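Local coordinates for protein short-chain-enoyl-CoA hydratase (Clostridium acetobutylicum, PDB 5Z7R) that catalyses the reversible hydration of short-chain enoyl-CoA thioesters, crotonyl-CoA and hexenoyl-CoA among them, as a member of the enoyl-CoA hydratase/isomerase family, at residues A[35-40]-A[87-92]; A[96-101]-A[206-211]; A[125-130]-A[183-188]; A[133-138]-A[163-168]. All blocks are in the same frame, centred on the assembly; numbering follows the deposited sequence.

Contact 1: residues A[35-40]-A[87-92]; sequences EMDYVI and NKVFRR
Arg92 reaches from helix 87-92 across to Asp37 and Ile40 of helix 35-40. Its CB leaves toward helix 35-40, and the chain runs straight from CG to NE, with CG anti to the backbone N (chi1 -171°). CG lies 3.9 Å from Ile40 CG2. CD touches the same methyl and comes within 3.2 Å of Asp37 OD1. NE stays beside the Ile40 methyl and draws back from Asp37 OD1 to 3.8 Å. At the tip, NH1 makes a salt bridge to Asp37 OD1, though the modelled 2.4 Å is doubtfully short. The carboxylate and guanidinium planes are turned 67° apart. Asp37 OD2 lies at the guanidinium edge, in its plane, and the backbone O of Asp37 lies over one face. NH2 has a second acidic partner, Glu44.

Val89 supplies the apolar part. Its CG1 packs 4.1 Å from Met36 CB and equally far from Ile40 CD1, while CG2 meets Asp37 CB. Beyond Met36 lie Val6 and Ile19 of the sheet. The segment axes approach to 9.7 Å and cross at 26°, running in the same general direction. This is helix-on-helix packing within the crotonase fold: helix 30-45 lies between the sheet and helix 76-95.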
loop_
_atom_site.group_PDB
_atom_site.type_symbol
_atom_site.label_atom_id
_atom_site.label_comp_id
_atom_site.label_asym_id
_atom_site.label_seq_id
_atom_site.Cartn_x
_atom_site.Cartn_y
_atom_site.Cartn_z
ATOM N N GLU A 35 -5.714 -7.637 31.967
ATOM C CA GLU A 35 -7.055 -8.181 32.168
ATOM C C GLU A 35 -7.940 -8.011 30.909
ATOM O O GLU A 35 -8.759 -8.881 30.577
ATOM C CB GLU A 35 -7.695 -7.515 33.395
ATOM C CG GLU A 35 -7.008 -7.852 34.722
ATOM C CD GLU A 35 -7.595 -7.138 35.940
ATOM O OE1 GLU A 35 -8.842 -7.140 36.124
ATOM O OE2 GLU A 35 -6.792 -6.592 36.731
ATOM N N MET A 36 -7.752 -6.901 30.191
ATOM C CA MET A 36 -8.550 -6.612 28.992
ATOM C C MET A 36 -8.278 -7.677 27.945
ATOM O O MET A 36 -9.201 -8.257 27.342
ATOM C CB MET A 36 -8.189 -5.238 28.463
ATOM C CG MET A 36 -9.150 -4.661 27.436
ATOM S SD MET A 36 -10.868 -4.504 27.971
ATOM C CE MET A 36 -10.591 -3.655 29.501
ATOM N N ASP A 37 -7.001 -7.980 27.791
ATOM C CA ASP A 37 -6.561 -8.994 26.843
ATOM C C ASP A 37 -7.132 -10.358 27.206
ATOM O O ASP A 37 -7.616 -11.129 26.340
ATOM C CB ASP A 37 -5.031 -9.027 26.818
ATOM C CG ASP A 37 -4.485 -9.843 25.663
ATOM O OD1 ASP A 37 -4.917 -9.649 24.512
ATOM O OD2 ASP A 37 -3.641 -10.711 25.913
ATOM N N TYR A 38 -7.137 -10.637 28.505
ATOM C CA TYR A 38 -7.734 -11.856 28.990
ATOM C C TYR A 38 -9.241 -11.873 28.669
ATOM O O TYR A 38 -9.771 -12.905 28.160
ATOM C CB TYR A 38 -7.425 -12.065 30.490
ATOM C CG TYR A 38 -8.241 -13.179 31.104
ATOM C CD1 TYR A 38 -9.503 -12.907 31.646
ATOM C CD2 TYR A 38 -7.784 -14.506 31.114
ATOM C CE1 TYR A 38 -10.286 -13.908 32.184
ATOM C CE2 TYR A 38 -8.573 -15.524 31.650
ATOM C CZ TYR A 38 -9.826 -15.210 32.192
ATOM O OH TYR A 38 -10.656 -16.167 32.746
ATOM N N VAL A 39 -9.947 -10.756 28.917
ATOM C CA VAL A 39 -11.408 -10.816 28.708
ATOM C C VAL A 39 -11.664 -10.863 27.228
ATOM O O VAL A 39 -12.575 -11.581 26.793
ATOM C CB VAL A 39 -12.306 -9.769 29.475
ATOM C CG1 VAL A 39 -11.552 -9.023 30.572
ATOM C CG2 VAL A 39 -13.051 -8.799 28.560
ATOM N N ILE A 40 -10.845 -10.153 26.442
ATOM C CA ILE A 40 -11.014 -10.236 25.001
ATOM C C ILE A 40 -10.874 -11.690 24.588
ATOM O O ILE A 40 -11.756 -12.224 23.901
ATOM C CB ILE A 40 -10.023 -9.358 24.210
ATOM C CG1 ILE A 40 -10.302 -7.874 24.456
ATOM C CG2 ILE A 40 -10.130 -9.656 22.712
ATOM C CD1 ILE A 40 -9.087 -6.988 24.351
ATOM N N ASN A 87 -0.925 -1.249 22.215
ATOM C CA ASN A 87 -1.379 -1.443 20.825
ATOM C C ASN A 87 -1.746 -2.879 20.471
ATOM O O ASN A 87 -2.710 -3.143 19.723
ATOM C CB ASN A 87 -0.310 -0.942 19.864
ATOM C CG ASN A 87 -0.491 0.498 19.527
ATOM O OD1 ASN A 87 -1.502 0.864 18.941
ATOM N ND2 ASN A 87 0.467 1.330 19.891
ATOM N N LYS A 88 -0.976 -3.813 21.003
ATOM C CA LYS A 88 -1.297 -5.197 20.752
ATOM C C LYS A 88 -2.665 -5.547 21.373
ATOM O O LYS A 88 -3.450 -6.272 20.780
ATOM C CB LYS A 88 -0.195 -6.115 21.279
ATOM C CG LYS A 88 -0.399 -7.558 20.863
ATOM C CD LYS A 88 0.906 -8.365 20.837
ATOM C CE LYS A 88 1.504 -8.559 22.222
ATOM N NZ LYS A 88 0.487 -8.988 23.234
ATOM N N VAL A 89 -2.938 -5.027 22.564
ATOM C CA VAL A 89 -4.221 -5.277 23.203
ATOM C C VAL A 89 -5.350 -4.599 22.408
ATOM O O VAL A 89 -6.333 -5.209 22.057
ATOM C CB VAL A 89 -4.258 -4.765 24.663
ATOM C CG1 VAL A 89 -5.667 -4.893 25.192
ATOM C CG2 VAL A 89 -3.293 -5.547 25.546
ATOM N N PHE A 90 -5.185 -3.324 22.128
ATOM C CA PHE A 90 -6.183 -2.574 21.332
ATOM C C PHE A 90 -6.425 -3.096 19.911
ATOM O O PHE A 90 -7.548 -3.093 19.432
ATOM C CB PHE A 90 -5.740 -1.134 21.288
ATOM C CG PHE A 90 -5.887 -0.436 22.593
ATOM C CD1 PHE A 90 -6.147 -1.157 23.767
ATOM C CD2 PHE A 90 -5.796 0.943 22.658
ATOM C CE1 PHE A 90 -6.269 -0.511 24.972
ATOM C CE2 PHE A 90 -5.926 1.595 23.869
ATOM C CZ PHE A 90 -6.152 0.869 25.027
ATOM N N ARG A 91 -5.371 -3.568 19.251
ATOM C CA ARG A 91 -5.494 -4.148 17.918
ATOM C C ARG A 91 -6.284 -5.429 17.957
ATOM O O ARG A 91 -7.006 -5.745 16.995
ATOM C CB ARG A 91 -4.112 -4.431 17.325
ATOM C CG ARG A 91 -4.148 -5.050 15.954
ATOM C CD ARG A 91 -4.848 -4.096 14.986
ATOM N NE ARG A 91 -4.551 -4.460 13.611
ATOM C CZ ARG A 91 -5.397 -4.368 12.584
ATOM N NH1 ARG A 91 -4.989 -4.765 11.375
ATOM N NH2 ARG A 91 -6.616 -3.875 12.731
ATOM N N ARG A 92 -6.165 -6.174 19.059
ATOM C CA ARG A 92 -6.890 -7.440 19.193
ATOM C C ARG A 92 -8.388 -7.175 19.319
ATOM O O ARG A 92 -9.217 -7.922 18.766
ATOM C CB ARG A 92 -6.407 -8.210 20.417
ATOM C CG ARG A 92 -6.960 -9.638 20.520
ATOM C CD ARG A 92 -6.337 -10.312 21.728
ATOM N NE ARG A 92 -6.759 -11.698 21.950
ATOM C CZ ARG A 92 -6.272 -12.444 22.938
ATOM N NH1 ARG A 92 -5.378 -11.925 23.771
ATOM N NH2 ARG A 92 -6.693 -13.682 23.111
#

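Contact 2: residues A[96-101]-A[206-211]; sequences LEKPVI and AVKLSK
Lys211 and Lys208 of helix 206-211 reach toward the loop that leads into strand 100-104, a central strand of the main sheet of the crotonase fold. The two lysines use the loop differently. Lys211 is extended beyond CG, with CG anti to the backbone N (chi1 -175°). Its NZ therefore arrives end-on at the loop backbone and donates to Leu96 O at 2.7 Å, lying in the carbonyl plane with a C=O...N angle of 147°. A weak bond of 3.3 Å joins the same NZ to Lys98 O. The ammonium also forms a salt bridge to Asp120, whose OD2 accepts from Val100 N as well. One buried charge thus gathers two loop carbonyls and a carboxylate.

Lys208 bends at chi3 and lies across Glu97, the two side chains at about a right angle. The contact is mainly through the aliphatic part: CE is 3.7 Å from Glu97 CB. Glu97 OE2 is 4.5 Å from Lys208 NZ, beyond a salt bridge. The like charge of Lys98 is also near, its NZ 4.3 Å from Lys208 NZ. Glu97 OE1 instead pairs with Arg80 of a neighbouring subunit.

Pro99 and Val207 also cross at about a right angle. Ile199 of helix 188-201 packs against both, and Val135 of another subunit touches Val207. The Pro99 CG to Val207 CG1 distance, 3.4 Å, is tighter than usual for two carbons. A water bridges the two segments, donating to Glu97 OE1 and to Lys208 O, both at 2.9 Å.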
loop_
_atom_site.group_PDB
_atom_site.type_symbol
_atom_site.label_atom_id
_atom_site.label_comp_id
_atom_site.label_asym_id
_atom_site.label_seq_id
_atom_site.Cartn_x
_atom_site.Cartn_y
_atom_site.Cartn_z
ATOM N N LEU A 96 -11.220 -8.266 16.736
ATOM C CA LEU A 96 -12.137 -9.230 17.354
ATOM C C LEU A 96 -13.305 -9.534 16.444
ATOM O O LEU A 96 -14.011 -8.632 16.002
ATOM C CB LEU A 96 -12.660 -8.656 18.683
ATOM C CG LEU A 96 -13.767 -9.428 19.403
ATOM C CD1 LEU A 96 -13.366 -10.887 19.547
ATOM C CD2 LEU A 96 -14.040 -8.802 20.762
ATOM N N GLU A 97 -13.552 -10.802 16.197
ATOM C CA GLU A 97 -14.580 -11.187 15.250
ATOM C C GLU A 97 -16.046 -11.045 15.708
ATOM O O GLU A 97 -16.936 -11.464 15.024
ATOM C CB GLU A 97 -14.287 -12.606 14.753
ATOM C CG GLU A 97 -12.917 -12.713 14.074
ATOM C CD GLU A 97 -12.930 -13.577 12.818
ATOM O OE1 GLU A 97 -12.661 -13.029 11.695
ATOM O OE2 GLU A 97 -13.203 -14.801 12.978
ATOM N N LYS A 98 -16.304 -10.417 16.834
ATOM C CA LYS A 98 -17.633 -9.870 17.105
ATOM C C LYS A 98 -17.538 -8.340 17.116
ATOM O O LYS A 98 -16.534 -7.795 17.525
ATOM C CB LYS A 98 -18.233 -10.349 18.446
ATOM C CG LYS A 98 -17.501 -11.448 19.219
ATOM C CD LYS A 98 -17.658 -12.836 18.630
ATOM C CE LYS A 98 -17.022 -13.885 19.542
ATOM N NZ LYS A 98 -17.554 -15.262 19.312
ATOM N N PRO A 99 -18.600 -7.644 16.711
ATOM C CA PRO A 99 -18.654 -6.198 16.738
ATOM C C PRO A 99 -18.554 -5.646 18.129
ATOM O O PRO A 99 -19.147 -6.212 19.043
ATOM C CB PRO A 99 -20.030 -5.914 16.213
ATOM C CG PRO A 99 -20.270 -7.047 15.261
ATOM C CD PRO A 99 -19.764 -8.207 16.018
ATOM N N VAL A 100 -17.815 -4.554 18.316
ATOM C CA VAL A 100 -17.750 -3.965 19.612
ATOM C C VAL A 100 -18.063 -2.482 19.592
ATOM O O VAL A 100 -17.555 -1.733 18.765
ATOM C CB VAL A 100 -16.472 -4.354 20.409
ATOM C CG1 VAL A 100 -15.541 -5.222 19.592
ATOM C CG2 VAL A 100 -15.796 -3.179 21.067
ATOM N N ILE A 101 -18.949 -2.109 20.531
ATOM C CA ILE A 101 -19.527 -0.809 20.642
ATOM C C ILE A 101 -18.938 -0.203 21.891
ATOM O O ILE A 101 -19.052 -0.793 22.985
ATOM C CB ILE A 101 -21.074 -0.925 20.783
ATOM C CG1 ILE A 101 -21.694 -1.549 19.536
ATOM C CG2 ILE A 101 -21.755 0.424 21.011
ATOM C CD1 ILE A 101 -22.918 -2.388 19.846
ATOM N N ALA A 206 -22.424 -13.638 8.551
ATOM C CA ALA A 206 -22.443 -12.451 7.694
ATOM C C ALA A 206 -21.872 -11.213 8.353
ATOM O O ALA A 206 -21.143 -10.474 7.711
ATOM C CB ALA A 206 -23.855 -12.173 7.199
ATOM N N VAL A 207 -22.203 -10.974 9.616
ATOM C CA VAL A 207 -21.658 -9.850 10.372
ATOM C C VAL A 207 -20.176 -10.045 10.615
ATOM O O VAL A 207 -19.405 -9.082 10.558
ATOM C CB VAL A 207 -22.324 -9.715 11.750
ATOM C CG1 VAL A 207 -21.655 -8.663 12.605
ATOM C CG2 VAL A 207 -23.796 -9.373 11.607
ATOM N N LYS A 208 -19.790 -11.289 10.910
ATOM C CA LYS A 208 -18.382 -11.640 11.154
ATOM C C LYS A 208 -17.502 -11.348 9.929
ATOM O O LYS A 208 -16.497 -10.626 10.033
ATOM C CB LYS A 208 -18.275 -13.134 11.517
ATOM C CG LYS A 208 -16.878 -13.651 11.846
ATOM C CD LYS A 208 -16.938 -14.932 12.683
ATOM C CE LYS A 208 -17.278 -14.635 14.154
ATOM N NZ LYS A 208 -17.045 -15.777 15.098
ATOM N N LEU A 209 -17.931 -11.910 8.794
ATOM C CA LEU A 209 -17.258 -11.764 7.531
ATOM C C LEU A 209 -17.269 -10.317 7.037
ATOM O O LEU A 209 -16.255 -9.846 6.503
ATOM C CB LEU A 209 -17.837 -12.719 6.474
ATOM C CG LEU A 209 -17.684 -14.233 6.710
ATOM C CD1 LEU A 209 -18.436 -15.048 5.654
ATOM C CD2 LEU A 209 -16.239 -14.659 6.726
ATOM N N SER A 210 -18.367 -9.597 7.277
ATOM C CA SER A 210 -18.391 -8.156 7.039
ATOM C C SER A 210 -17.363 -7.402 7.861
ATOM O O SER A 210 -16.719 -6.480 7.352
ATOM C CB SER A 210 -19.785 -7.536 7.299
ATOM O OG SER A 210 -20.768 -8.081 6.443
ATOM N N LYS A 211 -17.232 -7.724 9.141
ATOM C CA LYS A 211 -16.261 -7.001 9.955
ATOM C C LYS A 211 -14.858 -7.185 9.363
ATOM O O LYS A 211 -14.104 -6.255 9.260
ATOM C CB LYS A 211 -16.237 -7.478 11.406
ATOM C CG LYS A 211 -15.310 -6.610 12.233
ATOM C CD LYS A 211 -15.371 -6.902 13.707
ATOM C CE LYS A 211 -14.224 -6.170 14.377
ATOM N NZ LYS A 211 -14.444 -5.933 15.799
HETATM O O HOH W 1 -14.312 -10.625 11.991
#

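Contact 3: residues A[125-130]-A[183-188]; sequences SSNARF and VEPSEL
Ser126 faces the 183-188 segment and grips it at two points. Its OG donates to Glu184 OE2 at 2.6 Å, meeting that oxygen from above the carboxylate plane, 51° out of it. Its backbone N makes a weak bond to Val183 O at 2.8 Å, with a bent N-H...O angle of 125°. Ser125 CA adds a CH...O contact of 3.1 Å to the same carbonyl.

Next to these, Ser125 CB sits 3.8 Å from Leu188 CD2 and 3.8 Å from Pro185 N. Pro185 CD also borders the Ser126 hydroxyl. Ser125 and Val183 form a parallel bridge between strands 121-125 and 182-183. Strand 182-183 is an outermost strand of the main sheet of the crotonase fold within this chain, so the contact lies where two neighbouring strands end. Val183 is bonded to Ala124, and Ser125 to Val104 on its other side.

Further out, the turn and the Glu184 torsion place these groups. A type I turn runs from Ser125 to Ala128, closed by Ala128 N to Ser125 O at 2.6 Å. Glu184 bends at chi2 (-66°), which swings its carboxylate back to Ser126. Glu184 O accepts from Glu187 N as the chain enters helix 188-201, and Leu188 packs onto Ala103 and Asn105.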
loop_
_atom_site.group_PDB
_atom_site.type_symbol
_atom_site.label_atom_id
_atom_site.label_comp_id
_atom_site.label_asym_id
_atom_site.label_seq_id
_atom_site.Cartn_x
_atom_site.Cartn_y
_atom_site.Cartn_z
ATOM N N SER A 125 -22.303 9.835 25.547
ATOM C CA SER A 125 -23.292 10.599 26.317
ATOM C C SER A 125 -22.895 12.068 26.351
ATOM O O SER A 125 -21.714 12.410 26.300
ATOM C CB SER A 125 -23.540 10.027 27.733
ATOM O OG SER A 125 -22.374 10.006 28.536
ATOM N N SER A 126 -23.893 12.944 26.417
ATOM C CA SER A 126 -23.663 14.364 26.121
ATOM C C SER A 126 -22.600 14.979 27.023
ATOM O O SER A 126 -22.058 16.026 26.712
ATOM C CB SER A 126 -24.986 15.170 26.162
ATOM O OG SER A 126 -25.553 15.191 27.470
ATOM N N ASN A 127 -22.327 14.325 28.146
ATOM C CA ASN A 127 -21.243 14.712 29.060
ATOM C C ASN A 127 -19.840 14.288 28.616
ATOM O O ASN A 127 -18.870 14.861 29.082
ATOM C CB ASN A 127 -21.511 14.194 30.484
ATOM C CG ASN A 127 -21.408 12.677 30.609
ATOM O OD1 ASN A 127 -20.693 12.169 31.483
ATOM N ND2 ASN A 127 -22.119 11.946 29.756
ATOM N N ALA A 128 -19.727 13.316 27.711
ATOM C CA ALA A 128 -18.399 12.817 27.326
ATOM C C ALA A 128 -17.498 13.924 26.816
ATOM O O ALA A 128 -17.963 14.944 26.339
ATOM C CB ALA A 128 -18.497 11.680 26.320
ATOM N N ARG A 129 -16.196 13.726 27.008
ATOM C CA ARG A 129 -15.145 14.547 26.394
ATOM C C ARG A 129 -14.082 13.658 25.742
ATOM O O ARG A 129 -13.817 12.556 26.210
ATOM C CB ARG A 129 -14.472 15.427 27.436
ATOM C CG ARG A 129 -15.434 16.315 28.185
ATOM C CD ARG A 129 -14.677 17.455 28.823
ATOM N NE ARG A 129 -15.539 18.611 29.060
ATOM C CZ ARG A 129 -15.196 19.869 28.794
ATOM N NH1 ARG A 129 -16.049 20.843 29.066
ATOM N NH2 ARG A 129 -14.013 20.161 28.246
ATOM N N PHE A 130 -13.473 14.137 24.663
ATOM C CA PHE A 130 -12.451 13.362 23.947
ATOM C C PHE A 130 -11.219 14.204 23.821
ATOM O O PHE A 130 -11.303 15.418 23.770
ATOM C CB PHE A 130 -12.909 12.920 22.551
ATOM C CG PHE A 130 -14.062 11.986 22.568
ATOM C CD1 PHE A 130 -15.345 12.456 22.780
ATOM C CD2 PHE A 130 -13.878 10.637 22.395
ATOM C CE1 PHE A 130 -16.416 11.583 22.796
ATOM C CE2 PHE A 130 -14.948 9.766 22.418
ATOM C CZ PHE A 130 -16.209 10.230 22.610
ATOM N N VAL A 183 -26.328 10.827 22.983
ATOM C CA VAL A 183 -27.567 10.673 23.763
ATOM C C VAL A 183 -27.252 11.209 25.147
ATOM O O VAL A 183 -26.108 11.598 25.404
ATOM C CB VAL A 183 -28.035 9.218 23.906
ATOM C CG1 VAL A 183 -28.393 8.605 22.558
ATOM C CG2 VAL A 183 -26.999 8.365 24.603
ATOM N N GLU A 184 -28.254 11.268 26.024
ATOM C CA GLU A 184 -28.035 11.725 27.398
ATOM C C GLU A 184 -27.566 10.543 28.217
ATOM O O GLU A 184 -27.833 9.397 27.849
ATOM C CB GLU A 184 -29.319 12.325 27.988
ATOM C CG GLU A 184 -29.691 13.691 27.393
ATOM C CD GLU A 184 -28.698 14.802 27.733
ATOM O OE1 GLU A 184 -28.557 15.174 28.934
ATOM O OE2 GLU A 184 -28.065 15.324 26.784
ATOM N N PRO A 185 -26.869 10.794 29.334
ATOM C CA PRO A 185 -26.475 9.671 30.202
ATOM C C PRO A 185 -27.558 8.616 30.337
ATOM O O PRO A 185 -27.333 7.448 29.990
ATOM C CB PRO A 185 -26.213 10.356 31.518
ATOM C CG PRO A 185 -25.645 11.680 31.095
ATOM C CD PRO A 185 -26.442 12.083 29.890
ATOM N N SER A 186 -28.757 9.013 30.738
ATOM C CA SER A 186 -29.781 8.042 31.016
ATOM C C SER A 186 -30.110 7.111 29.846
ATOM O O SER A 186 -30.572 5.986 30.085
ATOM C CB SER A 186 -31.062 8.752 31.492
ATOM O OG SER A 186 -32.109 7.810 31.642
ATOM N N GLU A 187 -29.917 7.572 28.599
ATOM C CA GLU A 187 -30.195 6.772 27.400
ATOM C C GLU A 187 -29.005 5.883 26.898
ATOM O O GLU A 187 -29.210 4.944 26.130
ATOM C CB GLU A 187 -30.616 7.697 26.259
ATOM C CG GLU A 187 -31.807 8.605 26.557
ATOM C CD GLU A 187 -32.202 9.498 25.368
ATOM O OE1 GLU A 187 -31.331 9.918 24.567
ATOM O OE2 GLU A 187 -33.402 9.808 25.239
ATOM N N LEU A 188 -27.777 6.175 27.314
ATOM C CA LEU A 188 -26.573 5.517 26.727
ATOM C C LEU A 188 -26.606 3.977 26.555
ATOM O O LEU A 188 -26.497 3.446 25.443
ATOM C CB LEU A 188 -25.336 5.920 27.520
ATOM C CG LEU A 188 -23.973 5.438 26.999
ATOM C CD1 LEU A 188 -23.942 5.512 25.481
ATOM C CD2 LEU A 188 -22.855 6.281 27.564
#

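Contact 4: residues A[133-138]-A[163-168]; sequences PEVGLG and FTAQNI
Val135 and Ala165 make the apolar part of this small contact. Val135 CG1 lies 3.9 Å from Ala165 CB. A chi1 of 71° puts Val135 CG1 between its own backbone N and carbonyl carbon, turned to the end of helix 155-164.

Carbon-to-carbonyl contacts come next. Val135 CG1 is 3.7 Å from Phe163 O, and Ala165 CB is 3.9 Å from Pro133 O. No hydrogen bond crosses between 133-138 and 163-168. Asn202 of a neighbouring subunit donates its ND2 to both Phe163 O and Thr164 O.

Hydrogen bonds inside each segment shape the two backbones. Pro133 O accepts from Gly136 N, and Glu134 O from Leu137 N at 2.8 Å, within the 3-10 turn. Ala165 leaves the helix with positive phi (70°). Just there Thr164 OG1 accepts from Gln166 N at 3.3 Å, an ST turn with a nearly straight N-H...O angle of 170°.

The 3-10 turn holds Glu134, the proton acceptor by similarity. Its OE1 lies near that of Glu114, the probable nucleophile. Two glutamates close together mark the active site of enoyl-CoA hydratases, and this contact packs the turn bearing one of them against a helix end.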
loop_
_atom_site.group_PDB
_atom_site.type_symbol
_atom_site.label_atom_id
_atom_site.label_comp_id
_atom_site.label_asym_id
_atom_site.label_seq_id
_atom_site.Cartn_x
_atom_site.Cartn_y
_atom_site.Cartn_z
ATOM N N PRO A 133 -3.999 14.053 25.505
ATOM C CA PRO A 133 -3.153 15.001 26.241
ATOM C C PRO A 133 -1.649 14.802 26.010
ATOM O O PRO A 133 -0.826 15.660 26.423
ATOM C CB PRO A 133 -3.497 14.715 27.711
ATOM C CG PRO A 133 -4.613 13.747 27.719
ATOM C CD PRO A 133 -4.597 13.048 26.393
ATOM N N GLU A 134 -1.298 13.708 25.332
ATOM C CA GLU A 134 0.056 13.136 25.411
ATOM C C GLU A 134 1.181 14.144 25.241
ATOM O O GLU A 134 2.098 14.192 26.048
ATOM C CB GLU A 134 0.194 11.969 24.464
ATOM C CG GLU A 134 -0.572 10.740 24.954
ATOM C CD GLU A 134 -2.032 10.657 24.530
ATOM O OE1 GLU A 134 -2.614 9.538 24.596
ATOM O OE2 GLU A 134 -2.601 11.701 24.136
ATOM N N VAL A 135 1.090 14.998 24.238
ATOM C CA VAL A 135 2.175 15.941 23.957
ATOM C C VAL A 135 2.422 16.981 25.078
ATOM O O VAL A 135 3.515 17.571 25.186
ATOM C CB VAL A 135 1.964 16.609 22.567
ATOM C CG1 VAL A 135 0.804 17.608 22.556
ATOM C CG2 VAL A 135 3.229 17.326 22.170
ATOM N N GLY A 136 1.414 17.222 25.915
ATOM C CA GLY A 136 1.642 18.011 27.140
ATOM C C GLY A 136 2.592 17.329 28.128
ATOM O O GLY A 136 3.229 17.998 28.947
ATOM N N LEU A 137 2.653 15.996 28.050
ATOM C CA LEU A 137 3.514 15.155 28.895
ATOM C C LEU A 137 4.842 14.713 28.214
ATOM O O LEU A 137 5.568 13.850 28.725
ATOM C CB LEU A 137 2.716 13.932 29.394
ATOM C CG LEU A 137 1.336 14.304 29.995
ATOM C CD1 LEU A 137 0.190 13.884 29.100
ATOM C CD2 LEU A 137 1.090 13.685 31.351
ATOM N N GLY A 138 5.168 15.327 27.079
ATOM C CA GLY A 138 6.401 15.049 26.385
ATOM C C GLY A 138 6.426 13.715 25.685
ATOM O O GLY A 138 7.496 13.223 25.362
ATOM N N PHE A 163 -1.598 17.980 18.338
ATOM C CA PHE A 163 -0.619 19.039 18.551
ATOM C C PHE A 163 -1.020 19.988 19.660
ATOM O O PHE A 163 -0.144 20.427 20.398
ATOM C CB PHE A 163 -0.325 19.888 17.302
ATOM C CG PHE A 163 0.098 19.110 16.092
ATOM C CD1 PHE A 163 0.583 17.815 16.176
ATOM C CD2 PHE A 163 0.030 19.702 14.835
ATOM C CE1 PHE A 163 0.936 17.114 15.026
ATOM C CE2 PHE A 163 0.399 19.004 13.691
ATOM C CZ PHE A 163 0.850 17.717 13.786
ATOM N N THR A 164 -2.305 20.340 19.778
ATOM C CA THR A 164 -2.766 21.229 20.876
ATOM C C THR A 164 -2.958 20.501 22.194
ATOM O O THR A 164 -2.741 21.088 23.248
ATOM C CB THR A 164 -4.129 21.925 20.600
ATOM O OG1 THR A 164 -5.191 20.939 20.510
ATOM C CG2 THR A 164 -4.073 22.789 19.344
ATOM N N ALA A 165 -3.407 19.245 22.126
ATOM C CA ALA A 165 -3.745 18.434 23.319
ATOM C C ALA A 165 -4.997 18.883 24.072
ATOM O O ALA A 165 -5.206 18.472 25.202
ATOM C CB ALA A 165 -2.569 18.378 24.268
ATOM N N GLN A 166 -5.829 19.710 23.452
ATOM C CA GLN A 166 -7.021 20.249 24.099
ATOM C C GLN A 166 -8.148 19.315 23.834
ATOM O O GLN A 166 -8.118 18.609 22.842
ATOM C CB GLN A 166 -7.362 21.621 23.560
ATOM C CG GLN A 166 -6.275 22.665 23.778
ATOM C CD GLN A 166 -6.612 24.023 23.169
ATOM O OE1 GLN A 166 -6.957 24.957 23.889
ATOM N NE2 GLN A 166 -6.491 24.145 21.841
ATOM N N ASN A 167 -9.143 19.315 24.719
ATOM C CA ASN A 167 -10.245 18.364 24.642
ATOM C C ASN A 167 -11.404 18.930 23.868
ATOM O O ASN A 167 -11.439 20.108 23.595
ATOM C CB ASN A 167 -10.738 17.948 26.035
ATOM C CG ASN A 167 -9.644 17.317 26.864
ATOM O OD1 ASN A 167 -9.058 16.294 26.478
ATOM N ND2 ASN A 167 -9.341 17.925 27.994
ATOM N N ILE A 168 -12.346 18.071 23.512
ATOM C CA ILE A 168 -13.532 18.500 22.825
ATOM C C ILE A 168 -14.718 17.828 23.482
ATOM O O ILE A 168 -14.570 16.753 24.070
ATOM C CB ILE A 168 -13.490 18.175 21.316
ATOM C CG1 ILE A 168 -13.068 16.731 21.060
ATOM C CG2 ILE A 168 -12.524 19.110 20.630
ATOM C CD1 ILE A 168 -13.667 16.104 19.801
#

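How the contacts relate
Contacts 1 and 2 follow each other along the chain: helix 76-95 leads through a short loop into strand 100-104, with centres 16 Å apart. Contacts 3 and 4 are nested in the loop that contact 2 closes, and contact 4 lies inside that of contact 3. These two touch, where Ile168 N lies 2.9 Å from Phe130 O, a probable hydrogen bond within the smaller sheet. Contact 4 carries Glu134 of the active site. Its Pro133 side chain is about 7 Å from that of Glu114, and the Val89 side chain of contact 1 about 10 Å. Contacts 2 and 4 are about 32 Å apart between centres, yet Val207 packs on Val135 across a subunit interface. Contact 1 also touches a neighbouring subunit.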